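Local coordinates for protein integral membrane indolylacetylinositol arabinosyltransferase EmbB (Mycolicibacterium smegmatis MC2 155, PDB 7BVC) that probably transfers arabinose units to build the arabinan of mycobacterial cell-wall arabinogalactan, and binds the drug ethambutol, at residues R407-G412 and R446-I451; A239-D244 and R413-A418. One frame throughout, in Å; residues are numbered along the deposited sequence.

Interaction 1 (R407-G412 and R446-I451); sequences RAVTSG and RPILRI. With PNS (4'-phosphopantetheine), chain G.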
# COMPACT_ATOMS: atom_id res chain seq x y z
N ARG B 407 11.43 20.28 -37.09
CA ARG B 407 11.70 21.37 -38.03
C ARG B 407 13.16 21.39 -38.45
O ARG B 407 13.48 21.68 -39.61
CB ARG B 407 11.30 22.71 -37.41
CG ARG B 407 9.81 22.99 -37.43
CD ARG B 407 9.30 23.15 -38.85
NE ARG B 407 7.93 23.66 -38.87
CZ ARG B 407 7.59 24.86 -39.32
NH1 ARG B 407 8.52 25.67 -39.80
NH2 ARG B 407 6.33 25.25 -39.30
N ALA B 408 14.07 21.11 -37.51
CA ALA B 408 15.49 21.03 -37.84
C ALA B 408 15.76 19.90 -38.81
O ALA B 408 16.55 20.05 -39.75
CB ALA B 408 16.32 20.87 -36.58
N VAL B 409 15.13 18.74 -38.59
CA VAL B 409 15.31 17.61 -39.50
C VAL B 409 14.75 17.95 -40.88
O VAL B 409 15.34 17.59 -41.91
CB VAL B 409 14.65 16.35 -38.91
CG1 VAL B 409 14.60 15.24 -39.95
CG2 VAL B 409 15.40 15.89 -37.68
N THR B 410 13.61 18.64 -40.93
CA THR B 410 12.98 18.96 -42.20
C THR B 410 13.82 19.96 -43.00
O THR B 410 14.24 19.67 -44.12
CB THR B 410 11.58 19.52 -41.96
OG1 THR B 410 10.71 18.47 -41.52
CG2 THR B 410 11.02 20.13 -43.24
N SER B 411 14.09 21.13 -42.42
CA SER B 411 14.79 22.18 -43.15
C SER B 411 16.28 21.89 -43.31
O SER B 411 16.92 22.50 -44.17
CB SER B 411 14.60 23.52 -42.45
OG SER B 411 15.21 23.52 -41.17
N GLY B 412 16.84 20.99 -42.51
CA GLY B 412 18.25 20.69 -42.60
C GLY B 412 19.15 21.76 -42.01
O GLY B 412 20.18 22.09 -42.60
N ARG B 446 20.22 10.89 -34.17
CA ARG B 446 20.78 10.38 -35.41
C ARG B 446 20.60 11.36 -36.56
O ARG B 446 21.59 11.67 -37.25
CB ARG B 446 20.16 9.01 -35.73
CG ARG B 446 20.87 8.22 -36.81
CD ARG B 446 20.43 6.77 -36.77
NE ARG B 446 21.03 5.97 -37.83
CZ ARG B 446 20.33 5.38 -38.80
NH1 ARG B 446 19.01 5.50 -38.84
NH2 ARG B 446 20.96 4.67 -39.73
N PRO B 447 19.39 11.88 -36.83
CA PRO B 447 19.25 12.85 -37.92
C PRO B 447 19.84 14.21 -37.62
O PRO B 447 19.88 15.06 -38.52
CB PRO B 447 17.73 12.93 -38.11
CG PRO B 447 17.19 12.65 -36.78
CD PRO B 447 18.09 11.60 -36.20
N ILE B 448 20.30 14.46 -36.40
CA ILE B 448 21.01 15.70 -36.08
C ILE B 448 22.51 15.51 -36.23
O ILE B 448 23.22 16.42 -36.68
CB ILE B 448 20.63 16.18 -34.67
CG1 ILE B 448 19.17 16.63 -34.63
CG2 ILE B 448 21.53 17.32 -34.22
CD1 ILE B 448 18.85 17.73 -35.60
N LEU B 449 23.03 14.33 -35.88
CA LEU B 449 24.40 14.00 -36.24
C LEU B 449 24.57 13.98 -37.75
O LEU B 449 25.61 14.39 -38.28
CB LEU B 449 24.79 12.65 -35.64
CG LEU B 449 25.23 12.67 -34.17
CD1 LEU B 449 25.39 11.25 -33.66
CD2 LEU B 449 26.53 13.44 -34.03
N ARG B 450 23.54 13.51 -38.47
CA ARG B 450 23.60 13.51 -39.93
C ARG B 450 23.67 14.92 -40.50
O ARG B 450 24.09 15.10 -41.64
CB ARG B 450 22.38 12.78 -40.50
CG ARG B 450 22.60 12.23 -41.90
CD ARG B 450 21.51 11.24 -42.28
NE ARG B 450 21.56 10.03 -41.47
CZ ARG B 450 20.51 9.49 -40.86
NH1 ARG B 450 19.31 10.06 -40.97
NH2 ARG B 450 20.65 8.39 -40.14
N ILE B 451 23.26 15.93 -39.73
CA ILE B 451 23.37 17.32 -40.16
C ILE B 451 24.70 17.93 -39.74
O ILE B 451 25.32 18.68 -40.50
CB ILE B 451 22.18 18.13 -39.61
CG1 ILE B 451 20.88 17.69 -40.28
CG2 ILE B 451 22.40 19.62 -39.81
CD1 ILE B 451 19.64 18.13 -39.53
O23 PNS G . 4.44 27.24 -49.11
P24 PNS G . 4.10 27.46 -47.66
O25 PNS G . 3.73 28.91 -47.44
O26 PNS G . 2.95 26.57 -47.28
O27 PNS G . 5.41 27.07 -46.73
C28 PNS G . 6.68 27.17 -47.30
C29 PNS G . 7.61 27.85 -46.31
C30 PNS G . 8.14 26.82 -45.32
C31 PNS G . 8.78 28.46 -47.08
C32 PNS G . 6.83 28.93 -45.55
O33 PNS G . 5.65 28.36 -45.06
C34 PNS G . 7.61 29.47 -44.36
O35 PNS G . 8.57 30.15 -44.51
N36 PNS G . 7.15 29.18 -43.02
C37 PNS G . 7.89 29.70 -41.88
C38 PNS G . 6.92 30.00 -40.75
C39 PNS G . 6.81 28.96 -39.64
O40 PNS G . 7.26 27.88 -39.81
N41 PNS G . 6.14 29.28 -38.40
C42 PNS G . 5.57 30.60 -38.19
C43 PNS G . 5.54 30.90 -36.70
S44 PNS G . 5.26 29.35 -35.80
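Val-409 on helix 391-411 rides against the ring of Pro-447 near the start of helix 446-455. Its CG2 branch does the touching and lies 3.8 Å from both CB and CG of the proline. CG2 stands anti to the carbonyl carbon, with CG1 taking the position anti to the backbone N. A bump-in-hollow fit lies farther along the helices. Ile-451 sends its CD1 methyl into a shallow dip near the C-terminal end of helix 391-411. One wall of the dip is the carbonyl of Ala-408, with O 3.6 Å from Ile-451 CD1. The others are CA of Val-409 and CA of Gly-412, the latter 4.2 Å from the same methyl. Gly-412 has no side chain on this wall and leaves the helix with a phi of 74°. The chi2 of Ile-451, 163°, stretches CD1 outward into the dip. To one side of these fits, Ile-448 brings its CD1 to 4.1 Å from the CB of Ala-408. No hydrogen bond crosses the interface, so it is held by apolar fit. Within the first helix, Ser-411 N and Ser-411 OG reach the O of Arg-407 from opposite faces of its carbonyl plane. Arg-407 itself turns to the bound 4'-phosphopantetheine. The edge of its guanidinium meets O40 in plane; NH1 makes a hydrogen bond and NH2 a weak one. Thr-257 OG1 is also hydrogen-bonded to this group. Arg-446 and Arg-450 form salt bridges with acidic side chains on a chain of another protein. The axes of the short segments 407-411 and 446-451 approach to 9.9 Å, at 44°. The arrangement is an apolar side-chain packing of two helices in the GT-C-type membrane domain, beside the phosphopantetheine pocket.

Interaction 2 (A239-D244 and R413-A418); sequences ALWRLD and RLTPAA
Asp-244 meets Leu-414 and Thr-415 near the end of helix 231-244 and the N-terminal part of helix 415-428. The contact is a polar tie between helix ends in the GT-C-type membrane domain, and both helices overlap predicted transmembrane segments. Hydrogen bonds come first. Asp-244 OD2 accepts from Leu-414 N at 2.9 Å, with an N-H...O angle of 146°. It also accepts from Thr-415 OG1, again at 2.9 Å. Both donors stand well out of the carboxylate plane, on opposite faces, so OD2 is gripped from two sides. Asp-244 is buried, and a chi1 of -81° sets its CG anti to the carbonyl carbon and directs OD2 at these two donors. The two donors, perhaps helped by the nearby helix, would probably favour the charged form of the carboxylate.

Arg-413 is a cationic neighbour, but its charged atoms do not contact the carboxylate. Its NH2 forms a salt bridge with Asp-247 and a hydrogen bond to the O of Arg-249. The Arg-413 chain is extended from CG to NE, and its NH1 comes to the edge of the Trp-241 ring, 4.3 Å from NE1. Its CB lies against Asp-244 OD2.

Thr-415 makes a van der Waals contact with Trp-241. The side chains cross obliquely, with Thr-415 OG1 3.5 Å from Trp-241 CA.

Apolar packing completes the contact. The CD1 branch of Leu-240 lies near Leu-414 CB. Helix 462-472 also touches Leu-240, Leu-414 and Ala-418. On the other branch of Leu-240, CD2 reaches the CB of Ala-418 at 4.0 Å.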
# COMPACT_ATOMS: atom_id res chain seq x y z
N ALA B 239 24.91 34.23 -34.71
CA ALA B 239 26.00 33.84 -35.60
C ALA B 239 25.75 32.47 -36.22
O ALA B 239 26.01 32.26 -37.41
CB ALA B 239 27.33 33.87 -34.85
N LEU B 240 25.26 31.52 -35.42
CA LEU B 240 24.93 30.20 -35.96
C LEU B 240 23.80 30.29 -36.98
O LEU B 240 23.81 29.57 -37.98
CB LEU B 240 24.56 29.25 -34.82
CG LEU B 240 24.07 27.85 -35.20
CD1 LEU B 240 25.11 27.14 -36.05
CD2 LEU B 240 23.74 27.04 -33.96
N TRP B 241 22.83 31.18 -36.75
CA TRP B 241 21.77 31.38 -37.73
C TRP B 241 22.32 31.95 -39.03
O TRP B 241 21.95 31.51 -40.13
CB TRP B 241 20.70 32.31 -37.15
CG TRP B 241 19.61 32.65 -38.10
CD1 TRP B 241 19.03 31.82 -39.01
CD2 TRP B 241 18.94 33.91 -38.23
NE1 TRP B 241 18.05 32.49 -39.70
CE2 TRP B 241 17.98 33.78 -39.24
CE3 TRP B 241 19.08 35.15 -37.58
CZ2 TRP B 241 17.15 34.83 -39.62
CZ3 TRP B 241 18.25 36.19 -37.97
CH2 TRP B 241 17.30 36.02 -38.98
N ARG B 242 23.21 32.94 -38.93
CA ARG B 242 23.83 33.49 -40.13
C ARG B 242 24.64 32.44 -40.88
O ARG B 242 24.68 32.44 -42.11
CB ARG B 242 24.71 34.68 -39.75
CG ARG B 242 25.77 35.05 -40.78
CD ARG B 242 25.15 35.72 -41.99
NE ARG B 242 26.07 35.74 -43.12
CZ ARG B 242 25.95 34.97 -44.20
NH1 ARG B 242 24.94 34.12 -44.29
NH2 ARG B 242 26.84 35.05 -45.18
N LEU B 243 25.29 31.53 -40.15
CA LEU B 243 26.02 30.44 -40.80
C LEU B 243 25.06 29.46 -41.47
O LEU B 243 25.36 28.95 -42.55
CB LEU B 243 26.89 29.71 -39.78
CG LEU B 243 28.25 30.33 -39.45
CD1 LEU B 243 29.09 29.34 -38.65
CD2 LEU B 243 28.96 30.76 -40.71
N ASP B 244 23.92 29.19 -40.84
CA ASP B 244 22.93 28.29 -41.42
C ASP B 244 22.29 28.87 -42.66
O ASP B 244 21.85 28.13 -43.55
CB ASP B 244 21.86 27.94 -40.39
CG ASP B 244 22.30 26.86 -39.43
OD1 ASP B 244 23.42 26.34 -39.59
OD2 ASP B 244 21.52 26.54 -38.51
N ARG B 413 18.77 22.32 -40.87
CA ARG B 413 19.53 23.39 -40.23
C ARG B 413 19.79 23.02 -38.77
O ARG B 413 19.26 22.04 -38.25
CB ARG B 413 18.79 24.73 -40.31
CG ARG B 413 18.73 25.31 -41.71
CD ARG B 413 18.06 26.68 -41.71
NE ARG B 413 18.18 27.35 -43.00
CZ ARG B 413 17.71 28.56 -43.26
NH1 ARG B 413 17.09 29.25 -42.32
NH2 ARG B 413 17.86 29.09 -44.47
N LEU B 414 20.63 23.83 -38.12
CA LEU B 414 20.99 23.61 -36.73
C LEU B 414 20.40 24.63 -35.77
O LEU B 414 20.49 24.43 -34.55
CB LEU B 414 22.52 23.61 -36.57
CG LEU B 414 23.24 22.29 -36.85
CD1 LEU B 414 24.72 22.53 -37.01
CD2 LEU B 414 22.97 21.30 -35.73
N THR B 415 19.80 25.71 -36.27
CA THR B 415 19.28 26.73 -35.36
C THR B 415 18.06 26.24 -34.58
O THR B 415 18.02 26.45 -33.36
CB THR B 415 18.98 28.02 -36.14
OG1 THR B 415 20.17 28.47 -36.79
CG2 THR B 415 18.49 29.10 -35.20
N PRO B 416 17.05 25.60 -35.19
CA PRO B 416 16.00 24.99 -34.36
C PRO B 416 16.52 23.90 -33.45
O PRO B 416 16.04 23.77 -32.32
CB PRO B 416 15.01 24.44 -35.39
CG PRO B 416 15.72 24.45 -36.69
CD PRO B 416 16.70 25.56 -36.62
N ALA B 417 17.51 23.12 -33.89
CA ALA B 417 18.12 22.13 -33.01
C ALA B 417 18.92 22.77 -31.89
O ALA B 417 19.21 22.09 -30.89
CB ALA B 417 19.01 21.19 -33.82
N ALA B 418 19.29 24.04 -32.03
CA ALA B 418 19.94 24.77 -30.95
C ALA B 418 18.93 25.39 -29.99
O ALA B 418 19.20 25.47 -28.79
CB ALA B 418 20.84 25.87 -31.51

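How the interactions relate
From the N terminus, the chain first passes 239-244 at the end of helix 231-244. After 168 residues, more than half of them helical, it returns at 413-418, and interaction 2 closes that long loop. The segment 407-412 comes just before this return and runs directly into Arg-413. Interaction 1 closes a shorter loop of 33 residues, from 412 to 446. The two loops cross because their segments alternate along the chain. They also touch: Ala-408 CB lies 3.6 Å from Arg-413 O, and Ile-448 CD1 packs on Ala-417 CB. Together they tie helices 231-244, 391-411, 415-428 and 446-455 into one cluster.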